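Taurocyamine kinase (Schistosoma mansoni, PDB 4WOD) reversibly transfers phosphate from ATP to taurocyamine, giving N-phosphotaurocyamine and ADP, as a duplicated, magnesium-dependent member of the ATP:guanido phosphotransferase family. Local coordinates at residues A[61-74]-A[261-273]. The protein carries 4 engineered substitutions. Residues are numbered along the deposited sequence; the frame is centred on the assembly and turned at random.
Sequences LPRSCDLNAYETFR and RLGFITFCPSNLG. With ARG (arginine), chain B.
Arg261 lays its guanidinium flat on that of Arg74, the centres 3.7 Å apart and the planes 4° from parallel. Asp78 forms salt bridges with both arginines, so the stacked pair shares a counterion, while a water at the edge of Arg261 joins its NH1 to Tyr70 O. Leu262 sends CD1 to Tyr70 CB, at 3.6 Å, and Ile265 puts CG2 between Leu67 CB and Tyr70 CE2; their methyls fill buried space beside the ring without needing polar partners. Tyr70 carries its hydroxyl past them to donate to Thr266 O (2.9 Å), which gives its polar end a partner in the buried interface. Phe267 extends with CG anti to its backbone N (chi1 180°), bringing one ring face under Arg63 CB, a CH-pi contact 3.8 Å from the centroid. Its carbonyl oxygen accepts from Ser64 OG (2.9 Å), whose one-carbon arm suits so close an approach of the two backbones. Cys268, the predicted active-site residue, has SG near the rim of one Arg63 guanidinium face, its exact place uncertain. The rigid Pro269 ring presents CD to Pro62 O, and Ser270 meets Leu61 CD1 through CB, leaving OG toward the ligand. Arg63 NH1 also donates to Pro62 O (3.1 Å, 163°), helping fix the guanidinium. Chemically, Leu61 N and cationic Arg63 suit the bound arginine's carboxylate, while Cys268, Ser270 and Asn271 flank its side chain toward the guanidino end.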
ATOM      1  N   LEU A  61      19.689  -0.527  -1.705  1.00 20.13           N
ATOM      2  CA  LEU A  61      20.595  -0.365  -2.846  1.00 19.22           C
ATOM      3  C   LEU A  61      22.074  -0.509  -2.480  1.00 18.40           C
ATOM      4  O   LEU A  61      22.452  -0.291  -1.339  1.00 19.13           O
ATOM      5  CB  LEU A  61      20.371   1.009  -3.483  1.00 16.10           C
ATOM      6  CG  LEU A  61      18.999   1.202  -4.129  1.00 23.05           C
ATOM      7  CD1 LEU A  61      18.853   2.608  -4.676  1.00 23.27           C
ATOM      8  CD2 LEU A  61      18.771   0.178  -5.222  1.00 21.82           C
ATOM      9  N   PRO A  62      22.916  -0.890  -3.457  1.00 18.82           N
ATOM     10  CA  PRO A  62      24.358  -0.781  -3.211  1.00 16.94           C
ATOM     11  C   PRO A  62      24.767   0.688  -3.254  1.00 18.57           C
ATOM     12  O   PRO A  62      23.906   1.563  -3.431  1.00 17.30           O
ATOM     13  CB  PRO A  62      24.988  -1.544  -4.382  1.00 16.71           C
ATOM     14  CG  PRO A  62      23.930  -1.418  -5.516  1.00 19.94           C
ATOM     15  CD  PRO A  62      22.602  -1.483  -4.770  1.00 18.06           C
ATOM     16  N   ARG A  63      26.057   0.963  -3.141  1.00 14.96           N
ATOM     17  CA  ARG A  63      26.529   2.292  -3.502  1.00 18.71           C
ATOM     18  C   ARG A  63      27.580   2.103  -4.579  1.00 18.41           C
ATOM     19  O   ARG A  63      27.662   1.035  -5.176  1.00 20.22           O
ATOM     20  CB  ARG A  63      27.053   3.050  -2.270  1.00 15.72           C
ATOM     21  CG  ARG A  63      25.982   3.230  -1.151  1.00 15.53           C
ATOM     22  CD  ARG A  63      24.827   4.195  -1.575  1.00 18.21           C
ATOM     23  NE  ARG A  63      23.863   4.497  -0.502  1.00 16.34           N
ATOM     24  CZ  ARG A  63      22.816   3.746  -0.182  1.00 19.45           C
ATOM     25  NH1 ARG A  63      22.567   2.609  -0.830  1.00 20.96           N
ATOM     26  NH2 ARG A  63      22.001   4.129   0.802  1.00 22.53           N
ATOM     27  N   SER A  64      28.379   3.122  -4.854  1.00 18.29           N
ATOM     28  CA  SER A  64      29.393   2.972  -5.887  1.00 19.64           C
ATOM     29  C   SER A  64      30.741   3.425  -5.368  1.00 18.93           C
ATOM     30  O   SER A  64      30.857   4.496  -4.778  1.00 16.00           O
ATOM     31  CB  SER A  64      29.003   3.743  -7.156  1.00 16.69           C
ATOM     32  OG  SER A  64      28.552   5.047  -6.850  1.00 16.20           O
ATOM     33  N   CYS A  65      31.745   2.583  -5.588  1.00 15.03           N
ATOM     34  CA  CYS A  65      33.116   2.873  -5.194  1.00 18.78           C
ATOM     35  C   CYS A  65      33.661   4.128  -5.878  1.00 18.13           C
ATOM     36  O   CYS A  65      34.484   4.849  -5.314  1.00 17.95           O
ATOM     37  CB  CYS A  65      34.003   1.664  -5.504  1.00 20.19           C
ATOM     38  SG  CYS A  65      33.993   1.062  -7.231  1.00 17.96           S
ATOM     39  N   ASP A  66      33.206   4.370  -7.103  1.00 17.34           N
ATOM     40  CA  ASP A  66      33.541   5.581  -7.853  1.00 14.01           C
ATOM     41  C   ASP A  66      32.611   5.618  -9.059  1.00 16.64           C
ATOM     42  O   ASP A  66      31.846   4.683  -9.273  1.00 14.21           O
ATOM     43  CB  ASP A  66      35.009   5.592  -8.300  1.00 12.94           C
ATOM     44  CG  ASP A  66      35.375   4.375  -9.138  1.00 19.14           C
ATOM     45  OD1 ASP A  66      34.964   4.297 -10.314  1.00 16.32           O
ATOM     46  OD2 ASP A  66      36.100   3.500  -8.621  1.00 19.61           O
ATOM     47  N   LEU A  67      32.729   6.659  -9.877  1.00 16.08           N
ATOM     48  CA  LEU A  67      31.765   6.893 -10.956  1.00 15.11           C
ATOM     49  C   LEU A  67      31.838   5.840 -12.063  1.00 15.64           C
ATOM     50  O   LEU A  67      30.880   5.663 -12.806  1.00 19.12           O
ATOM     51  CB  LEU A  67      31.960   8.298 -11.545  1.00 12.35           C
ATOM     52  CG  LEU A  67      33.321   8.598 -12.193  1.00 16.91           C
ATOM     53  CD1 LEU A  67      33.289   8.329 -13.688  1.00 23.94           C
ATOM     54  CD2 LEU A  67      33.748  10.039 -11.948  1.00 19.36           C
ATOM     55  N   ASN A  68      32.964   5.142 -12.154  1.00 17.44           N
ATOM     56  CA  ASN A  68      33.146   4.116 -13.163  1.00 17.10           C
ATOM     57  C   ASN A  68      32.574   2.775 -12.764  1.00 20.90           C
ATOM     58  O   ASN A  68      32.669   1.806 -13.544  1.00 18.53           O
ATOM     59  CB  ASN A  68      34.625   3.920 -13.480  1.00 16.82           C
ATOM     60  CG  ASN A  68      35.258   5.143 -14.061  1.00 29.90           C
ATOM     61  OD1 ASN A  68      36.066   5.804 -13.402  1.00 39.98           O
ATOM     62  ND2 ASN A  68      34.904   5.465 -15.303  1.00 33.92           N
ATOM     63  N   ALA A  69      32.041   2.696 -11.543  1.00 12.05           N
ATOM     64  CA  ALA A  69      31.501   1.434 -11.059  1.00 13.98           C
ATOM     65  C   ALA A  69      30.339   0.995 -11.939  1.00 16.66           C
ATOM     66  O   ALA A  69      30.158  -0.193 -12.190  1.00 18.41           O
ATOM     67  CB  ALA A  69      31.057   1.537  -9.622  1.00 16.56           C
ATOM     68  N   TYR A  70      29.541   1.956 -12.402  1.00 17.34           N
ATOM     69  CA  TYR A  70      28.351   1.616 -13.154  1.00 18.46           C
ATOM     70  C   TYR A  70      28.725   0.934 -14.467  1.00 14.63           C
ATOM     71  O   TYR A  70      28.073  -0.026 -14.870  1.00 16.93           O
ATOM     72  CB  TYR A  70      27.485   2.862 -13.390  1.00 17.17           C
ATOM     73  CG  TYR A  70      26.929   3.422 -12.089  1.00 17.86           C
ATOM     74  CD1 TYR A  70      25.877   2.789 -11.445  1.00 16.71           C
ATOM     75  CD2 TYR A  70      27.469   4.554 -11.498  1.00 13.84           C
ATOM     76  CE1 TYR A  70      25.370   3.260 -10.268  1.00 16.49           C
ATOM     77  CE2 TYR A  70      26.959   5.046 -10.306  1.00 15.41           C
ATOM     78  CZ  TYR A  70      25.909   4.398  -9.699  1.00 16.21           C
ATOM     79  OH  TYR A  70      25.383   4.863  -8.514  1.00 16.75           O
ATOM     80  N   GLU A  71      29.791   1.400 -15.109  1.00 14.87           N
ATOM     81  CA  GLU A  71      30.281   0.754 -16.319  1.00 16.46           C
ATOM     82  C   GLU A  71      31.042  -0.549 -16.033  1.00 22.49           C
ATOM     83  O   GLU A  71      30.794  -1.571 -16.688  1.00 21.60           O
ATOM     84  CB  GLU A  71      31.173   1.711 -17.098  1.00 22.13           C
ATOM     85  CG  GLU A  71      31.791   1.109 -18.353  1.00 28.85           C
ATOM     86  CD  GLU A  71      30.761   0.506 -19.315  1.00 37.18           C
ATOM     87  OE1 GLU A  71      31.114  -0.481 -19.995  1.00 36.90           O
ATOM     88  OE2 GLU A  71      29.615   1.012 -19.397  1.00 33.08           O
ATOM     89  N   THR A  72      31.918  -0.526 -15.028  1.00 17.35           N
ATOM     90  CA  THR A  72      32.835  -1.649 -14.765  1.00 15.12           C
ATOM     91  C   THR A  72      32.079  -2.880 -14.292  1.00 16.09           C
ATOM     92  O   THR A  72      32.364  -4.004 -14.723  1.00 20.42           O
ATOM     93  CB  THR A  72      33.902  -1.261 -13.725  1.00 18.52           C
ATOM     94  OG1 THR A  72      34.551  -0.058 -14.152  1.00 20.49           O
ATOM     95  CG2 THR A  72      34.964  -2.393 -13.550  1.00 13.23           C
ATOM     96  N   PHE A  73      31.092  -2.680 -13.426  1.00 16.10           N
ATOM     97  CA  PHE A  73      30.250  -3.805 -12.991  1.00 16.20           C
ATOM     98  C   PHE A  73      28.833  -3.697 -13.551  1.00 15.72           C
ATOM     99  O   PHE A  73      27.833  -3.905 -12.855  1.00 15.33           O
ATOM    100  CB  PHE A  73      30.249  -3.886 -11.464  1.00 14.17           C
ATOM    101  CG  PHE A  73      31.619  -3.703 -10.855  1.00 17.79           C
ATOM    102  CD1 PHE A  73      32.595  -4.686 -11.005  1.00 21.17           C
ATOM    103  CD2 PHE A  73      31.931  -2.561 -10.133  1.00 17.09           C
ATOM    104  CE1 PHE A  73      33.857  -4.536 -10.439  1.00 16.15           C
ATOM    105  CE2 PHE A  73      33.200  -2.393  -9.565  1.00 18.62           C
ATOM    106  CZ  PHE A  73      34.167  -3.389  -9.718  1.00 18.01           C
ATOM    107  N   ARG A  74      28.755  -3.415 -14.849  1.00 16.19           N
ATOM    108  CA  ARG A  74      27.471  -3.129 -15.494  1.00 19.30           C
ATOM    109  C   ARG A  74      26.376  -4.200 -15.398  1.00 17.93           C
ATOM    110  O   ARG A  74      25.206  -3.864 -15.270  1.00 18.42           O
ATOM    111  CB  ARG A  74      27.697  -2.825 -16.965  1.00 19.59           C
ATOM    112  CG  ARG A  74      26.425  -2.376 -17.633  1.00 25.78           C
ATOM    113  CD  ARG A  74      26.658  -1.272 -18.604  1.00 31.47           C
ATOM    114  NE  ARG A  74      25.542  -1.188 -19.530  1.00 30.77           N
ATOM    115  CZ  ARG A  74      25.648  -0.672 -20.746  1.00 32.28           C
ATOM    116  NH1 ARG A  74      26.822  -0.200 -21.155  1.00 32.14           N
ATOM    117  NH2 ARG A  74      24.594  -0.645 -21.544  1.00 32.26           N
ATOM    118  N   ARG A 261      22.958   6.971 -20.803  1.00 19.45           N
ATOM    119  CA  ARG A 261      22.176   5.884 -20.235  1.00 19.17           C
ATOM    120  C   ARG A 261      21.657   6.223 -18.821  1.00 21.43           C
ATOM    121  O   ARG A 261      20.459   6.098 -18.545  1.00 20.28           O
ATOM    122  CB  ARG A 261      23.035   4.625 -20.219  1.00 21.47           C
ATOM    123  CG  ARG A 261      22.346   3.350 -19.818  1.00 24.42           C
ATOM    124  CD  ARG A 261      23.284   2.188 -20.141  1.00 34.98           C
ATOM    125  NE  ARG A 261      24.595   2.370 -19.522  1.00 34.49           N
ATOM    126  CZ  ARG A 261      24.860   1.962 -18.293  1.00 32.66           C
ATOM    127  NH1 ARG A 261      23.903   1.358 -17.622  1.00 34.90           N
ATOM    128  NH2 ARG A 261      26.060   2.143 -17.743  1.00 30.48           N
ATOM    129  N   LEU A 262      22.548   6.674 -17.935  1.00 18.48           N
ATOM    130  CA  LEU A 262      22.166   6.947 -16.552  1.00 18.04           C
ATOM    131  C   LEU A 262      21.996   8.424 -16.242  1.00 18.93           C
ATOM    132  O   LEU A 262      21.658   8.782 -15.115  1.00 17.71           O
ATOM    133  CB  LEU A 262      23.207   6.358 -15.581  1.00 17.95           C
ATOM    134  CG  LEU A 262      23.477   4.864 -15.819  1.00 18.64           C
ATOM    135  CD1 LEU A 262      24.540   4.335 -14.880  1.00 15.92           C
ATOM    136  CD2 LEU A 262      22.194   4.063 -15.678  1.00 20.74           C
ATOM    137  N   GLY A 263      22.261   9.291 -17.209  1.00 16.56           N
ATOM    138  CA  GLY A 263      22.287  10.709 -16.898  1.00 19.08           C
ATOM    139  C   GLY A 263      23.450  11.083 -15.981  1.00 17.20           C
ATOM    140  O   GLY A 263      24.572  10.614 -16.184  1.00 17.46           O
ATOM    141  N   PHE A 264      23.190  11.945 -14.991  1.00 15.64           N
ATOM    142  CA  PHE A 264      24.227  12.365 -14.040  1.00 13.01           C
ATOM    143  C   PHE A 264      24.526  11.244 -13.046  1.00 16.60           C
ATOM    144  O   PHE A 264      23.628  10.715 -12.366  1.00 14.37           O
ATOM    145  CB  PHE A 264      23.819  13.623 -13.287  1.00 11.75           C
ATOM    146  CG  PHE A 264      23.803  14.861 -14.134  1.00 12.90           C
ATOM    147  CD1 PHE A 264      24.998  15.446 -14.539  1.00 12.91           C
ATOM    148  CD2 PHE A 264      22.609  15.423 -14.532  1.00 15.01           C
ATOM    149  CE1 PHE A 264      24.998  16.591 -15.318  1.00 16.22           C
ATOM    150  CE2 PHE A 264      22.592  16.579 -15.316  1.00 15.04           C
ATOM    151  CZ  PHE A 264      23.788  17.164 -15.692  1.00 14.82           C
ATOM    152  N   ILE A 265      25.789  10.873 -12.985  1.00 15.58           N
ATOM    153  CA  ILE A 265      26.236   9.847 -12.042  1.00 15.12           C
ATOM    154  C   ILE A 265      26.148  10.364 -10.607  1.00 16.85           C
ATOM    155  O   ILE A 265      26.489  11.526 -10.324  1.00 13.99           O
ATOM    156  CB  ILE A 265      27.685   9.412 -12.351  1.00 15.23           C
ATOM    157  CG1 ILE A 265      27.816   8.946 -13.808  1.00 15.82           C
ATOM    158  CG2 ILE A 265      28.176   8.346 -11.357  1.00 15.58           C
ATOM    159  CD1 ILE A 265      26.821   7.879 -14.234  1.00 20.33           C
ATOM    160  N   THR A 266      25.682   9.507  -9.708  1.00 13.64           N
ATOM    161  CA  THR A 266      25.658   9.824  -8.282  1.00 16.81           C
ATOM    162  C   THR A 266      26.180   8.640  -7.498  1.00 15.96           C
ATOM    163  O   THR A 266      26.266   7.544  -8.045  1.00 16.33           O
ATOM    164  CB  THR A 266      24.235  10.174  -7.792  1.00 17.37           C
ATOM    165  OG1 THR A 266      23.318   9.164  -8.258  1.00 16.45           O
ATOM    166  CG2 THR A 266      23.841  11.559  -8.336  1.00 14.36           C
ATOM    167  N   PHE A 267      26.517   8.872  -6.230  1.00 15.02           N
ATOM    168  CA  PHE A 267      27.028   7.810  -5.335  1.00 17.66           C
ATOM    169  C   PHE A 267      25.987   6.713  -5.104  1.00 16.42           C
ATOM    170  O   PHE A 267      26.302   5.518  -5.117  1.00 18.43           O
ATOM    171  CB  PHE A 267      27.469   8.431  -4.007  1.00 16.42           C
ATOM    172  CG  PHE A 267      28.010   7.448  -2.995  1.00 16.40           C
ATOM    173  CD1 PHE A 267      29.192   6.765  -3.211  1.00 15.34           C
ATOM    174  CD2 PHE A 267      27.344   7.249  -1.792  1.00 19.88           C
ATOM    175  CE1 PHE A 267      29.693   5.878  -2.249  1.00 14.52           C
ATOM    176  CE2 PHE A 267      27.841   6.379  -0.835  1.00 15.87           C
ATOM    177  CZ  PHE A 267      29.012   5.692  -1.071  1.00 18.20           C
ATOM    178  N   CYS A 268      24.743   7.116  -4.897  1.00 16.96           N
ATOM    179  CA  CYS A 268      23.667   6.145  -4.721  1.00 18.75           C
ATOM    180  C   CYS A 268      22.852   6.071  -5.997  1.00 19.38           C
ATOM    181  O   CYS A 268      22.532   7.113  -6.586  1.00 20.66           O
ATOM    182  CB  CYS A 268      22.781   6.522  -3.536  1.00 19.46           C
ATOM    183  SG  CYS A 268      21.379   5.426  -3.292  1.00 22.27           S
ATOM    184  N   PRO A 269      22.528   4.845  -6.447  1.00 19.25           N
ATOM    185  CA  PRO A 269      21.761   4.643  -7.682  1.00 16.95           C
ATOM    186  C   PRO A 269      20.371   5.263  -7.680  1.00 17.16           C
ATOM    187  O   PRO A 269      19.842   5.476  -8.769  1.00 19.69           O
ATOM    188  CB  PRO A 269      21.652   3.117  -7.792  1.00 17.90           C
ATOM    189  CG  PRO A 269      22.874   2.604  -7.075  1.00 21.40           C
ATOM    190  CD  PRO A 269      23.060   3.571  -5.912  1.00 20.47           C
ATOM    191  N   SER A 270      19.794   5.537  -6.513  1.00 16.06           N
ATOM    192  CA  SER A 270      18.435   6.087  -6.466  1.00 21.66           C
ATOM    193  C   SER A 270      18.342   7.502  -7.042  1.00 19.75           C
ATOM    194  O   SER A 270      17.268   7.928  -7.490  1.00 18.92           O
ATOM    195  CB  SER A 270      17.902   6.078  -5.028  1.00 20.34           C
ATOM    196  OG  SER A 270      18.646   6.948  -4.197  1.00 23.55           O
ATOM    197  N   ASN A 271      19.459   8.222  -7.029  1.00 17.76           N
ATOM    198  CA  ASN A 271      19.507   9.621  -7.472  1.00 20.50           C
ATOM    199  C   ASN A 271      20.162   9.858  -8.828  1.00 18.37           C
ATOM    200  O   ASN A 271      20.648  10.954  -9.086  1.00 20.56           O
ATOM    201  CB  ASN A 271      20.243  10.467  -6.437  1.00 17.13           C
ATOM    202  CG  ASN A 271      19.407  10.713  -5.199  1.00 23.36           C
ATOM    203  OD1 ASN A 271      18.233  11.072  -5.293  1.00 29.53           O
ATOM    204  ND2 ASN A 271      20.001  10.509  -4.035  1.00 25.85           N
ATOM    205  N   LEU A 272      20.192   8.837  -9.678  1.00 14.55           N
ATOM    206  CA  LEU A 272      20.723   8.973 -11.043  1.00 15.48           C
ATOM    207  C   LEU A 272      19.767   9.742 -11.941  1.00 21.00           C
ATOM    208  O   LEU A 272      18.608  10.012 -11.562  1.00 20.16           O
ATOM    209  CB  LEU A 272      20.984   7.588 -11.649  1.00 12.70           C
ATOM    210  CG  LEU A 272      22.079   6.771 -10.959  1.00 17.89           C
ATOM    211  CD1 LEU A 272      22.031   5.304 -11.449  1.00 11.26           C
ATOM    212  CD2 LEU A 272      23.495   7.378 -11.180  1.00 15.60           C
ATOM    213  N   GLY A 273      20.241  10.082 -13.135  1.00 15.28           N
ATOM    214  CA  GLY A 273      19.398  10.736 -14.130  1.00 18.15           C
ATOM    215  C   GLY A 273      19.400  12.240 -13.968  1.00 16.01           C
ATOM    216  O   GLY A 273      20.408  12.894 -14.275  1.00 14.70           O
TER
HETATM  217  N   ARG B 801      16.996   3.514  -1.606  1.00 28.73           N
HETATM  218  CA  ARG B 801      18.258   3.610  -0.924  1.00 33.12           C
HETATM  219  C   ARG B 801      18.661   2.455  -0.027  1.00 26.41           C
HETATM  220  O   ARG B 801      17.853   2.002   0.820  1.00 23.55           O
HETATM  221  CB  ARG B 801      18.372   4.905  -0.208  1.00 40.46           C
HETATM  222  CG  ARG B 801      18.794   6.013  -1.110  1.00 35.81           C
HETATM  223  CD  ARG B 801      20.159   6.407  -0.676  1.00 36.02           C
HETATM  224  NE  ARG B 801      20.642   7.485  -1.485  1.00 35.69           N
HETATM  225  CZ  ARG B 801      21.178   8.564  -0.990  1.00 34.97           C
HETATM  226  NH1 ARG B 801      21.602   9.505  -1.778  1.00 37.48           N
HETATM  227  NH2 ARG B 801      21.260   8.702   0.305  1.00 40.28           N
HETATM  228  OXT ARG B 801      19.812   2.089  -0.308  1.00 22.89           O
HETATM  229  O   HOH W   1      25.141   0.698 -14.947  1.00 22.64           O